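Local coordinates for protein 2-(3-amino-3-carboxypropyl)histidine synthase (Pyrococcus horikoshii, PDB 3LZD) that catalyses the first step of diphthamide biosynthesis, using a [4Fe-4S] cluster to transfer the 3-amino-3-carboxypropyl group of S-adenosylmethionine to a histidine of elongation factor 2, at residues I190-Q195 with E368-S373; A131-S136 with T160-H165; G268-I273 with N303-H308; A256-A261 with P337-K342; V58-P63 with I82-H87. One frame throughout, in Å; residues are numbered along the deposited sequence.

Contact 1 (I190-Q195 with E368-S373); sequences ISWPGQ and EPFGIS
The indole of Trp192 meets the 368-373 segment with both its edge and one of its faces. Its CG, anti to the carbonyl carbon (chi1 -52°), carries the ring system there. At the edge, NE1 donates a hydrogen bond to Pro369 O at 3.0 Å; the acceptor lies almost exactly in the indole plane, but seen from the carbonyl the donor stands well above the peptide plane, so the bond misses the oxygen lone pairs. Over one face, the Phe370 ring forms an offset stack on the five-membered ring, with centroids 4.4 Å apart and planes only 10° from parallel. Its leading atom, Phe370 CE1, comes to 3.4 Å from Trp192 CD1. The two aromatic side chains run past each other in opposite directions. A backbone bond, Glu368 N to Ser191 O at 3.0 Å, lies in the carbonyl plane and joins the backbones just ahead of the stacked pair, where Ser191 CB rests against Glu368 CG. This links the loop that follows strand 180-182 to the C-terminal tail just before it enters the 57-61 sheet as its antiparallel edge strand 373-375, so segments whose nearest ends are 173 residues apart join two sheet-bearing parts of the chain. Behind the indole, Trp192 to Gln195 make a type II turn, with Gly194 at a positive phi of 89°. The extended side chain of Gln195 carries its amide to the start of the segment, where OE1 takes Ser191 N at 2.9 Å and, more weakly, Trp192 N at 3.4 Å. Ser191 OG is hydrogen-bonded to Ser116 OG and Tyr117 O, while Glu368 turns its carboxylate away to His375 NE2.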
# COMPACT_ATOMS: atom_id res chain seq x y z
N ILE A 190 20.54 -12.81 5.29
CA ILE A 190 20.84 -12.77 6.73
C ILE A 190 21.93 -11.73 7.04
O ILE A 190 22.81 -11.49 6.20
CB ILE A 190 21.29 -14.19 7.22
CG1 ILE A 190 20.15 -15.20 7.00
CG2 ILE A 190 21.74 -14.15 8.68
CD1 ILE A 190 18.82 -14.82 7.70
N SER A 191 21.88 -11.13 8.22
CA SER A 191 22.84 -10.11 8.64
C SER A 191 24.00 -10.60 9.53
O SER A 191 25.11 -10.06 9.46
CB SER A 191 22.11 -8.98 9.39
OG SER A 191 20.99 -8.51 8.65
N TRP A 192 23.73 -11.61 10.36
CA TRP A 192 24.75 -12.13 11.26
C TRP A 192 24.65 -13.65 11.38
O TRP A 192 23.57 -14.21 11.27
CB TRP A 192 24.56 -11.58 12.68
CG TRP A 192 24.44 -10.11 12.83
CD1 TRP A 192 25.46 -9.20 12.89
CD2 TRP A 192 23.23 -9.37 13.00
NE1 TRP A 192 24.95 -7.93 13.10
CE2 TRP A 192 23.58 -8.02 13.17
CE3 TRP A 192 21.87 -9.73 13.03
CZ2 TRP A 192 22.63 -7.02 13.38
CZ3 TRP A 192 20.93 -8.74 13.24
CH2 TRP A 192 21.31 -7.39 13.41
N PRO A 193 25.78 -14.34 11.63
CA PRO A 193 25.74 -15.80 11.77
C PRO A 193 24.76 -16.15 12.92
O PRO A 193 24.73 -15.45 13.95
CB PRO A 193 27.18 -16.16 12.12
CG PRO A 193 27.99 -15.02 11.49
CD PRO A 193 27.15 -13.82 11.82
N GLY A 194 23.95 -17.19 12.74
CA GLY A 194 23.01 -17.59 13.78
C GLY A 194 21.64 -16.95 13.75
O GLY A 194 20.73 -17.38 14.47
N GLN A 195 21.46 -15.92 12.92
CA GLN A 195 20.17 -15.24 12.81
C GLN A 195 19.18 -15.90 11.85
O GLN A 195 19.51 -16.22 10.71
CB GLN A 195 20.37 -13.79 12.38
CG GLN A 195 19.07 -13.02 12.11
CD GLN A 195 19.29 -11.83 11.16
OE1 GLN A 195 20.38 -11.64 10.61
NE2 GLN A 195 18.25 -11.04 10.97
N GLU A 368 27.17 -7.93 9.16
CA GLU A 368 26.81 -6.59 9.57
C GLU A 368 27.31 -6.33 10.99
O GLU A 368 27.53 -7.25 11.77
CB GLU A 368 25.28 -6.44 9.55
CG GLU A 368 24.69 -6.40 8.16
CD GLU A 368 25.27 -5.26 7.34
OE1 GLU A 368 25.06 -4.07 7.70
OE2 GLU A 368 25.93 -5.56 6.34
N PRO A 369 27.51 -5.05 11.34
CA PRO A 369 27.97 -4.72 12.69
C PRO A 369 26.85 -4.90 13.71
O PRO A 369 25.69 -5.08 13.36
CB PRO A 369 28.38 -3.26 12.56
CG PRO A 369 27.45 -2.74 11.50
CD PRO A 369 27.51 -3.86 10.48
N PHE A 370 27.22 -4.86 14.99
CA PHE A 370 26.23 -4.95 16.04
C PHE A 370 26.09 -3.49 16.46
O PHE A 370 26.63 -3.05 17.47
CB PHE A 370 26.73 -5.83 17.18
CG PHE A 370 26.93 -7.26 16.78
CD1 PHE A 370 25.85 -8.12 16.66
CD2 PHE A 370 28.21 -7.73 16.46
CE1 PHE A 370 26.03 -9.44 16.23
CE2 PHE A 370 28.40 -9.04 16.02
CZ PHE A 370 27.31 -9.90 15.91
N GLY A 371 25.38 -2.75 15.62
CA GLY A 371 25.17 -1.33 15.81
C GLY A 371 24.66 -0.82 14.48
O GLY A 371 24.21 -1.61 13.64
N ILE A 372 24.73 0.48 14.23
CA ILE A 372 24.22 0.96 12.96
C ILE A 372 25.14 0.65 11.81
O ILE A 372 26.33 0.39 11.99
CB ILE A 372 23.91 2.46 13.00
CG1 ILE A 372 25.20 3.27 13.12
CG2 ILE A 372 23.00 2.74 14.18
CD1 ILE A 372 24.94 4.76 13.17
N SER A 373 24.58 0.61 10.61
CA SER A 373 25.37 0.34 9.42
C SER A 373 24.87 1.31 8.36
O SER A 373 23.73 1.78 8.43
CB SER A 373 25.15 -1.09 8.92
OG SER A 373 23.82 -1.24 8.46

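Contact 2 (A131-S136 with T160-H165); sequences AFARVS and TAQHIH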
# COMPACT_ATOMS: atom_id res chain seq x y z
N ALA A 131 17.44 -3.23 16.26
CA ALA A 131 16.95 -3.19 17.63
C ALA A 131 17.51 -4.40 18.37
O ALA A 131 17.41 -5.53 17.90
CB ALA A 131 15.42 -3.24 17.64
N PHE A 132 18.12 -4.15 19.52
CA PHE A 132 18.69 -5.23 20.32
C PHE A 132 18.01 -5.26 21.68
O PHE A 132 18.00 -4.26 22.40
CB PHE A 132 20.20 -5.02 20.50
CG PHE A 132 20.97 -5.05 19.21
CD1 PHE A 132 21.38 -3.88 18.59
CD2 PHE A 132 21.22 -6.26 18.57
CE1 PHE A 132 22.02 -3.91 17.36
CE2 PHE A 132 21.86 -6.30 17.34
CZ PHE A 132 22.26 -5.13 16.73
N ALA A 133 17.44 -6.41 22.02
CA ALA A 133 16.77 -6.57 23.31
C ALA A 133 17.83 -6.75 24.38
O ALA A 133 18.84 -7.41 24.16
CB ALA A 133 15.85 -7.79 23.28
N ARG A 134 17.60 -6.15 25.54
CA ARG A 134 18.57 -6.23 26.62
C ARG A 134 18.67 -7.59 27.32
O ARG A 134 19.74 -7.99 27.74
CB ARG A 134 18.24 -5.17 27.67
CG ARG A 134 19.33 -4.96 28.69
CD ARG A 134 19.05 -3.73 29.53
NE ARG A 134 18.97 -2.52 28.71
CZ ARG A 134 20.02 -1.85 28.23
NH1 ARG A 134 21.25 -2.26 28.50
NH2 ARG A 134 19.83 -0.76 27.49
N VAL A 135 17.55 -8.31 27.43
CA VAL A 135 17.55 -9.57 28.15
C VAL A 135 18.74 -10.53 27.96
O VAL A 135 19.09 -10.90 26.84
CB VAL A 135 16.25 -10.36 27.90
CG1 VAL A 135 16.14 -10.73 26.41
CG2 VAL A 135 16.23 -11.61 28.78
N SER A 136 19.36 -10.91 29.08
CA SER A 136 20.47 -11.86 29.04
C SER A 136 19.85 -13.24 28.86
O SER A 136 18.92 -13.59 29.58
CB SER A 136 21.25 -11.83 30.35
OG SER A 136 22.15 -12.91 30.41
N THR A 160 16.77 -14.87 16.86
CA THR A 160 16.28 -13.80 15.99
C THR A 160 17.19 -12.58 16.21
O THR A 160 17.96 -12.52 17.17
CB THR A 160 14.84 -13.39 16.35
OG1 THR A 160 14.80 -13.03 17.73
CG2 THR A 160 13.85 -14.51 16.07
N ALA A 161 17.04 -11.59 15.34
CA ALA A 161 17.83 -10.36 15.37
C ALA A 161 17.97 -9.70 16.73
O ALA A 161 19.06 -9.31 17.12
CB ALA A 161 17.23 -9.35 14.36
N GLN A 162 16.87 -9.57 17.45
CA GLN A 162 16.89 -8.91 18.75
C GLN A 162 17.73 -9.54 19.85
O GLN A 162 18.06 -8.87 20.85
CB GLN A 162 15.45 -8.73 19.26
CG GLN A 162 14.77 -10.03 19.63
CD GLN A 162 13.34 -9.82 20.05
OE1 GLN A 162 13.05 -9.00 20.93
NE2 GLN A 162 12.43 -10.56 19.44
N HIS A 163 18.09 -10.82 19.70
CA HIS A 163 18.92 -11.49 20.70
C HIS A 163 20.27 -11.91 20.13
O HIS A 163 21.04 -12.61 20.80
CB HIS A 163 18.21 -12.73 21.25
CG HIS A 163 16.87 -12.44 21.85
ND1 HIS A 163 16.69 -11.52 22.85
CD2 HIS A 163 15.64 -12.93 21.56
CE1 HIS A 163 15.41 -11.45 23.16
NE2 HIS A 163 14.75 -12.30 22.39
N ILE A 164 20.57 -11.47 18.91
CA ILE A 164 21.80 -11.85 18.22
C ILE A 164 23.10 -11.51 18.94
O ILE A 164 24.06 -12.26 18.88
CB ILE A 164 21.81 -11.27 16.76
CG1 ILE A 164 22.82 -12.02 15.89
CG2 ILE A 164 22.13 -9.79 16.78
CD1 ILE A 164 22.39 -13.45 15.54
N HIS A 165 23.12 -10.38 19.64
CA HIS A 165 24.31 -9.97 20.37
C HIS A 165 24.54 -10.93 21.53
O HIS A 165 25.63 -10.99 22.06
CB HIS A 165 24.15 -8.55 20.92
CG HIS A 165 22.93 -8.37 21.76
ND1 HIS A 165 21.65 -8.61 21.29
CD2 HIS A 165 22.78 -7.98 23.06
CE1 HIS A 165 20.77 -8.37 22.25
NE2 HIS A 165 21.43 -7.99 23.33
O HOH W 1 18.70 -10.31 24.15
O HOH W 2 21.99 -7.42 26.05
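Phe132 and His165 form an offset edge-to-face pair, the edge of the phenylalanine turned to the histidine face, with planes at 75° and centroids 5.4 Å apart. The contact brings together two loops that each follow a parallel strand: 131-136 leaves strand 126-130 of one sheet, and 160-165 leaves strand 154-159 of the next, so the strand-to-helix turns of two neighbouring alpha/beta units abut. The densest group of contacts surrounds Phe132. Its CB lies over the imidazole of His165 in a CH-pi contact, 4.1 Å from the ring centroid, and at the ring's own edge CE2 meets Ile164 CG2 at 3.5 Å. With CG1 of Ile164 anti to the backbone N (chi1 -161°), CG2 falls between N and the carbonyl carbon, facing Phe132. Beside this group Ala133 N donates to Gln162 O at 2.8 Å, in the carbonyl plane and on a lone pair, where the two backbones come nearest, at Phe132 and Gln162. Leu38 also touches Phe132, and the His39 ring meets that of His165, so the N-terminal end of the model adds to the packed side. Toward Val135 the contacts are fewer and water-mediated, although CG1 of Val135 still comes to 3.4 Å from CE1 of His163, which Ala133 CB also approaches obliquely. Two waters bridge the rest: one links Arg134 O to His165 NE2. The other gives hydrogen bonds to Ala133 O and Val135 O and lies in the ring plane of His163, 2.7 Å from its ND1.

Contact 3 (G268-I273 with N303-H308); sequences GVIVSI and NDVNYH
Ser272, the last residue of strand 266-272, gives its hydroxyl proton to Asn303 O, 2.8 Å from OG. The contact lies at the C-terminal ends of two adjacent parallel strands, 266-272 and 296-302, which are connected through helix 280-292 in a beta-alpha-beta unit; just past the second strand the chain turns back over the first. Among the polar interactions, the serine bond reaches the carbonyl from 18° off its plane. With OG opposite the backbone N about CA-CB (chi1 167°), the hydroxyl can also accept Lys274 N, so one oxygen ties the strand end both to the 303-308 segment and to its own following turn. With an alanine in its place the hydroxyl is gone, and Asn303 O and Lys274 N would probably be left without this shared partner, loosening the tie between the strand end and the 303-308 segment. Charge is added by Lys274, whose NZ pairs with Asp304 OD1 and also bonds Asn303 OD1. Across the dimer interface, Asn303 N donates to Glu89 of the second subunit. Asn306, in turn, is the N-cap of helix 307-310, its OD1 taking Lys309 N. The apolar contacts flank the serine. On one side Ile273 CG1 lies against Asn303 CA at 3.9 Å, crossing the asparagine side chain at about a right angle, and Glu101 of the second subunit packs on the same isoleucine. On the other, Val305 points back over the strand, with Trp334 also touching it. CG2 of Val305, anti to its carbonyl carbon, meets Ile270 CG2 at 3.8 Å.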
# COMPACT_ATOMS: atom_id res chain seq x y z
N GLY A 268 -5.03 -17.37 -8.66
CA GLY A 268 -4.40 -16.07 -8.68
C GLY A 268 -3.01 -16.35 -8.13
O GLY A 268 -2.88 -17.02 -7.11
N VAL A 269 -1.98 -15.89 -8.82
CA VAL A 269 -0.60 -16.10 -8.38
C VAL A 269 -0.06 -14.72 -8.08
O VAL A 269 0.18 -13.91 -8.99
CB VAL A 269 0.23 -16.80 -9.46
CG1 VAL A 269 1.66 -16.95 -9.01
CG2 VAL A 269 -0.39 -18.17 -9.76
N ILE A 270 0.16 -14.46 -6.80
CA ILE A 270 0.57 -13.15 -6.31
C ILE A 270 2.03 -12.85 -6.05
O ILE A 270 2.77 -13.69 -5.53
CB ILE A 270 -0.20 -12.84 -4.99
CG1 ILE A 270 -1.71 -12.99 -5.24
CG2 ILE A 270 0.12 -11.43 -4.50
CD1 ILE A 270 -2.52 -13.24 -3.97
N VAL A 271 2.44 -11.64 -6.43
CA VAL A 271 3.79 -11.17 -6.14
C VAL A 271 3.65 -9.81 -5.46
O VAL A 271 2.62 -9.14 -5.58
CB VAL A 271 4.65 -10.98 -7.41
CG1 VAL A 271 5.00 -12.33 -8.02
CG2 VAL A 271 3.95 -10.07 -8.39
N SER A 272 4.68 -9.42 -4.73
CA SER A 272 4.70 -8.14 -4.04
C SER A 272 5.85 -7.32 -4.61
O SER A 272 6.93 -7.84 -4.80
CB SER A 272 4.91 -8.34 -2.55
OG SER A 272 5.21 -7.09 -1.94
N ILE A 273 5.62 -6.04 -4.86
CA ILE A 273 6.69 -5.22 -5.40
C ILE A 273 7.69 -4.75 -4.33
O ILE A 273 8.58 -3.95 -4.62
CB ILE A 273 6.12 -3.99 -6.13
CG1 ILE A 273 5.22 -3.18 -5.20
CG2 ILE A 273 5.35 -4.44 -7.36
CD1 ILE A 273 4.86 -1.80 -5.75
N ASN A 303 1.43 -4.66 -3.48
CA ASN A 303 2.47 -4.16 -2.60
C ASN A 303 2.17 -4.92 -1.33
O ASN A 303 2.73 -5.99 -1.09
CB ASN A 303 2.34 -2.65 -2.36
CG ASN A 303 3.25 -2.18 -1.24
OD1 ASN A 303 4.34 -2.73 -1.03
ND2 ASN A 303 2.82 -1.15 -0.51
N ASP A 304 1.27 -4.39 -0.51
CA ASP A 304 0.86 -5.08 0.70
C ASP A 304 -0.11 -6.16 0.21
O ASP A 304 -1.11 -5.86 -0.46
CB ASP A 304 0.15 -4.13 1.67
CG ASP A 304 1.00 -2.91 2.04
OD1 ASP A 304 2.22 -3.08 2.24
OD2 ASP A 304 0.45 -1.79 2.13
N VAL A 305 0.20 -7.41 0.52
CA VAL A 305 -0.64 -8.52 0.12
C VAL A 305 -1.71 -8.85 1.15
O VAL A 305 -1.39 -9.24 2.27
CB VAL A 305 0.21 -9.79 -0.11
CG1 VAL A 305 -0.69 -11.02 -0.25
CG2 VAL A 305 1.08 -9.61 -1.36
N ASN A 306 -2.97 -8.69 0.78
CA ASN A 306 -4.05 -9.04 1.69
C ASN A 306 -5.29 -9.41 0.88
O ASN A 306 -5.54 -8.85 -0.19
CB ASN A 306 -4.35 -7.91 2.68
CG ASN A 306 -4.93 -6.70 2.03
OD1 ASN A 306 -6.00 -6.76 1.42
ND2 ASN A 306 -4.23 -5.57 2.16
N TYR A 307 -6.03 -10.38 1.40
CA TYR A 307 -7.23 -10.89 0.75
C TYR A 307 -8.31 -9.88 0.36
O TYR A 307 -8.86 -9.95 -0.74
CB TYR A 307 -7.86 -11.97 1.64
CG TYR A 307 -9.07 -12.59 1.01
CD1 TYR A 307 -8.96 -13.41 -0.11
CD2 TYR A 307 -10.35 -12.31 1.49
CE1 TYR A 307 -10.08 -13.93 -0.74
CE2 TYR A 307 -11.48 -12.83 0.87
CZ TYR A 307 -11.34 -13.63 -0.25
OH TYR A 307 -12.46 -14.15 -0.87
N HIS A 308 -8.63 -8.95 1.25
CA HIS A 308 -9.66 -7.96 0.97
C HIS A 308 -9.55 -7.27 -0.38
O HIS A 308 -10.56 -7.03 -1.05
CB HIS A 308 -9.68 -6.87 2.05
CG HIS A 308 -10.63 -5.75 1.73
ND1 HIS A 308 -12.00 -5.87 1.85
CD2 HIS A 308 -10.40 -4.51 1.23
CE1 HIS A 308 -12.57 -4.76 1.44
NE2 HIS A 308 -11.63 -3.92 1.06

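Contact 4 (A256-A261 with P337-K342); sequences AQIAKA and PVLTPK
Pro337 and Leu339 project as two bumps against the C-terminal part of helix 248-261. The proline ring enters a shallow hollow lined by Gln257, Lys260 and Ala261: its CG sits 4.0 Å from Lys260 O and 4.1 Å from Ala261 CB, where the small alanine makes room for the ring. Leu339 fills the neighbouring hollow. Its CD2 presses on the helix backbone at Ile258 CA, 3.8 Å away, and on Ile258 CG1, the two side chains crossing at about a right angle, while its other methyl, CD1, turns toward Ala261 CB at 4.2 Å. Between these bumps Gln257 bends at chi2 (-85°) and lays its amide across Pro337, NE2 coming within 3.6 Å of Pro337 CA. OE1 then accepts Val338 N at 2.9 Å, in the carbonyl plane and on a lone pair. This is helix-on-sheet packing in an alpha/beta domain: the helix covers edge strand 338-339 of the parallel sheet, and Ile258 reaches on to helix 341-347, for which Thr340 is the N-cap. Shortening Gln257 to an alanine would probably leave Val338 N without this acceptor and open a gap beside Pro337. Val338 O lies 2.9 Å from Gln257 OE1 without bonding it, both being acceptors; Arg254 NH2 bonds Val338 O and probably eases that proximity, so helix side chains meet both polar backbone atoms of this edge residue.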
# COMPACT_ATOMS: atom_id res chain seq x y z
N ALA A 256 -4.71 -29.81 4.68
CA ALA A 256 -6.11 -29.43 4.63
C ALA A 256 -6.28 -28.32 3.60
O ALA A 256 -7.02 -28.46 2.63
CB ALA A 256 -6.59 -28.96 6.01
N GLN A 257 -5.56 -27.22 3.82
CA GLN A 257 -5.63 -26.09 2.91
C GLN A 257 -5.40 -26.52 1.47
O GLN A 257 -6.13 -26.11 0.57
CB GLN A 257 -4.59 -25.03 3.31
CG GLN A 257 -5.17 -23.88 4.13
CD GLN A 257 -5.76 -22.78 3.25
OE1 GLN A 257 -5.08 -22.25 2.36
NE2 GLN A 257 -7.00 -22.42 3.51
N ILE A 258 -4.40 -27.37 1.25
CA ILE A 258 -4.11 -27.85 -0.10
C ILE A 258 -5.33 -28.60 -0.64
O ILE A 258 -5.68 -28.47 -1.82
CB ILE A 258 -2.89 -28.80 -0.13
CG1 ILE A 258 -1.60 -27.99 0.04
CG2 ILE A 258 -2.86 -29.58 -1.44
CD1 ILE A 258 -0.37 -28.84 0.30
N ALA A 259 -5.96 -29.39 0.22
CA ALA A 259 -7.13 -30.16 -0.15
C ALA A 259 -8.21 -29.23 -0.68
O ALA A 259 -8.72 -29.41 -1.79
CB ALA A 259 -7.65 -30.93 1.06
N LYS A 260 -8.55 -28.21 0.11
CA LYS A 260 -9.57 -27.25 -0.27
C LYS A 260 -9.32 -26.60 -1.63
O LYS A 260 -10.23 -26.01 -2.21
CB LYS A 260 -9.69 -26.15 0.78
CG LYS A 260 -9.97 -26.64 2.19
CD LYS A 260 -9.98 -25.47 3.17
CE LYS A 260 -10.21 -25.94 4.60
NZ LYS A 260 -10.15 -24.81 5.56
N ALA A 261 -8.09 -26.69 -2.13
CA ALA A 261 -7.77 -26.09 -3.41
C ALA A 261 -7.76 -27.11 -4.54
O ALA A 261 -7.64 -26.76 -5.71
CB ALA A 261 -6.43 -25.38 -3.33
N PRO A 337 -8.84 -20.58 -0.17
CA PRO A 337 -7.56 -21.22 0.12
C PRO A 337 -6.39 -20.44 -0.48
O PRO A 337 -6.44 -20.00 -1.64
CB PRO A 337 -7.72 -22.61 -0.50
CG PRO A 337 -8.66 -22.37 -1.63
CD PRO A 337 -9.68 -21.43 -1.03
N VAL A 338 -5.34 -20.25 0.32
CA VAL A 338 -4.15 -19.54 -0.14
C VAL A 338 -2.93 -20.41 0.16
O VAL A 338 -2.75 -20.87 1.29
CB VAL A 338 -4.05 -18.14 0.55
CG1 VAL A 338 -4.00 -18.30 2.07
CG2 VAL A 338 -2.82 -17.40 0.03
N LEU A 339 -2.11 -20.66 -0.86
CA LEU A 339 -0.94 -21.53 -0.73
C LEU A 339 0.41 -20.91 -1.09
O LEU A 339 0.48 -19.82 -1.68
CB LEU A 339 -1.11 -22.74 -1.66
CG LEU A 339 -2.43 -23.52 -1.75
CD1 LEU A 339 -2.34 -24.46 -2.95
CD2 LEU A 339 -2.69 -24.30 -0.49
N THR A 340 1.48 -21.62 -0.74
CA THR A 340 2.84 -21.20 -1.08
C THR A 340 3.21 -21.95 -2.37
O THR A 340 2.55 -22.94 -2.74
CB THR A 340 3.88 -21.62 -0.04
OG1 THR A 340 4.03 -23.05 -0.08
CG2 THR A 340 3.47 -21.17 1.36
N PRO A 341 4.28 -21.51 -3.06
CA PRO A 341 4.71 -22.16 -4.30
C PRO A 341 4.94 -23.67 -4.13
O PRO A 341 4.51 -24.48 -4.95
CB PRO A 341 6.01 -21.44 -4.64
CG PRO A 341 5.85 -20.10 -3.99
CD PRO A 341 5.21 -20.44 -2.68
N LYS A 342 5.62 -24.03 -3.05
CA LYS A 342 5.94 -25.42 -2.76
C LYS A 342 4.69 -26.26 -2.57
O LYS A 342 4.66 -27.44 -2.93
CB LYS A 342 6.83 -25.51 -1.52
CG LYS A 342 8.33 -25.43 -1.80
CD LYS A 342 8.71 -24.12 -2.46
CE LYS A 342 10.22 -24.00 -2.63
NZ LYS A 342 10.80 -25.10 -3.46

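Contact 5 (V58-P63 with I82-H87); sequences VLIQSP and IEVFLH
Four backbone hydrogen bonds, each 2.9 Å long, join the strands: Val58 N to Glu83 O, Phe85 N to Val58 O, Ile60 N to Phe85 O and His87 N to Ile60 O. The first three run nearly along the C=O axis; in the last the donor stands above the carbonyl plane. Ile60 O has a second partner, a water that donates to it at 2.7 Å and also bridges Ser62 OG and His87 O. Packing divides between the sheet faces. On one, Ile60 CD1 meets Val84 CG1 at 3.6 Å, Val58 CG1 lies beside Val84 CG2, and Ile60 CB touches Leu86 CD2, all on the side of helix 67-78. On the other, Leu59, its CG anti to the backbone N (chi1 179°), reaches across with CD1, 3.8 Å from Phe85 CB and 4.0 Å from His87 CB. Gln61 lies alongside His87, amide and imidazole planes 85° apart, its OE1 held by Ala98 N and His112 ND1. His87 ND1 is buried here without a hydrogen-bonding partner. Phe85 to His87 also pair with a parallel strand of the second subunit. Strands 57-61 and 83-87, linked by helix 67-78, are a parallel beta-alpha-beta crossover, here continued into an intersubunit sheet.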
# COMPACT_ATOMS: atom_id res chain seq x y z
N VAL A 58 16.08 13.73 4.99
CA VAL A 58 16.04 12.28 5.17
C VAL A 58 14.66 11.73 5.50
O VAL A 58 13.84 12.41 6.11
CB VAL A 58 17.05 11.84 6.27
CG1 VAL A 58 16.57 12.30 7.63
CG2 VAL A 58 17.25 10.33 6.24
N LEU A 59 14.41 10.49 5.07
CA LEU A 59 13.14 9.81 5.33
C LEU A 59 13.41 8.73 6.38
O LEU A 59 14.39 7.99 6.28
CB LEU A 59 12.62 9.15 4.05
CG LEU A 59 11.31 8.37 4.20
CD1 LEU A 59 10.15 9.34 4.47
CD2 LEU A 59 11.05 7.55 2.94
N ILE A 60 12.54 8.63 7.38
CA ILE A 60 12.74 7.62 8.42
C ILE A 60 11.62 6.58 8.45
O ILE A 60 10.46 6.95 8.66
CB ILE A 60 12.77 8.27 9.83
CG1 ILE A 60 13.86 9.34 9.90
CG2 ILE A 60 13.02 7.19 10.89
CD1 ILE A 60 13.99 9.98 11.28
N GLN A 61 11.93 5.31 8.25
CA GLN A 61 10.87 4.31 8.35
C GLN A 61 11.00 3.61 9.69
O GLN A 61 12.08 3.57 10.28
CB GLN A 61 10.87 3.28 7.20
CG GLN A 61 12.15 3.02 6.51
CD GLN A 61 11.99 2.03 5.35
OE1 GLN A 61 12.92 1.82 4.60
NE2 GLN A 61 10.82 1.41 5.23
N SER A 62 9.89 3.08 10.20
CA SER A 62 9.93 2.41 11.49
C SER A 62 8.87 1.32 11.64
O SER A 62 7.81 1.39 11.03
CB SER A 62 9.71 3.43 12.60
OG SER A 62 8.48 4.09 12.37
N PRO A 63 9.16 0.29 12.45
CA PRO A 63 8.20 -0.80 12.68
C PRO A 63 7.24 -0.30 13.75
O PRO A 63 7.48 0.74 14.36
CB PRO A 63 9.09 -1.94 13.20
CG PRO A 63 10.14 -1.19 13.98
CD PRO A 63 10.47 -0.02 13.04
N ILE A 82 18.73 19.34 9.50
CA ILE A 82 18.43 18.28 8.54
C ILE A 82 16.91 18.17 8.49
O ILE A 82 16.27 17.98 9.52
CB ILE A 82 19.06 16.95 8.98
CG1 ILE A 82 20.58 17.12 9.05
CG2 ILE A 82 18.67 15.84 7.99
CD1 ILE A 82 21.34 15.87 9.41
N GLU A 83 16.33 18.35 7.31
CA GLU A 83 14.89 18.25 7.17
C GLU A 83 14.55 16.77 7.27
O GLU A 83 15.22 15.94 6.66
CB GLU A 83 14.45 18.83 5.83
CG GLU A 83 12.95 18.83 5.59
CD GLU A 83 12.55 19.66 4.36
OE1 GLU A 83 13.21 19.51 3.31
OE2 GLU A 83 11.58 20.45 4.45
N VAL A 84 13.52 16.45 8.04
CA VAL A 84 13.13 15.06 8.25
C VAL A 84 11.66 14.77 7.94
O VAL A 84 10.77 15.51 8.35
CB VAL A 84 13.41 14.66 9.71
CG1 VAL A 84 13.02 13.20 9.95
CG2 VAL A 84 14.88 14.89 10.02
N PHE A 85 11.44 13.68 7.19
CA PHE A 85 10.10 13.21 6.84
C PHE A 85 9.97 11.81 7.49
O PHE A 85 10.94 11.05 7.54
CB PHE A 85 9.94 13.00 5.32
CG PHE A 85 10.03 14.27 4.49
CD1 PHE A 85 10.14 14.17 3.11
CD2 PHE A 85 10.03 15.53 5.08
CE1 PHE A 85 10.26 15.31 2.30
CE2 PHE A 85 10.15 16.68 4.28
CZ PHE A 85 10.27 16.56 2.89
N LEU A 86 8.78 11.49 7.98
CA LEU A 86 8.54 10.17 8.55
C LEU A 86 7.78 9.38 7.50
O LEU A 86 6.87 9.91 6.85
CB LEU A 86 7.67 10.25 9.80
CG LEU A 86 8.31 10.90 11.00
CD1 LEU A 86 7.39 10.71 12.19
CD2 LEU A 86 9.71 10.27 11.24
N HIS A 87 8.15 8.12 7.32
CA HIS A 87 7.43 7.30 6.35
C HIS A 87 6.20 6.82 7.14
O HIS A 87 6.34 6.23 8.20
CB HIS A 87 8.27 6.11 5.89
CG HIS A 87 7.67 5.37 4.74
ND1 HIS A 87 7.74 4.00 4.62
CD2 HIS A 87 7.00 5.81 3.65
CE1 HIS A 87 7.14 3.63 3.50
NE2 HIS A 87 6.68 4.71 2.89
O HOH W 3 8.50 6.17 10.32

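Contacts 1 and 2 adjoin, their centres 11 Å apart: Ile164 CD1 packs 3.5 Å from Pro193 O, and Trp192 CZ2 lies 3.9 Å from Phe132 CZ. Contacts 3 and 4 serve the same parallel sheet, with centres 16 Å apart and no direct touch, on the other side of the chain's centre from contacts 1 and 2. Contact 5 belongs to a third region, and like contact 3 it reaches the second subunit. The [4Fe-4S] cluster, bound by Cys95, Cys199 and Cys323, lies between these parts: it is about 9 Å from the side chains of Ser191, Ala161 and Ser272, about 11 Å from Gln61 and about 14 Å from Val338.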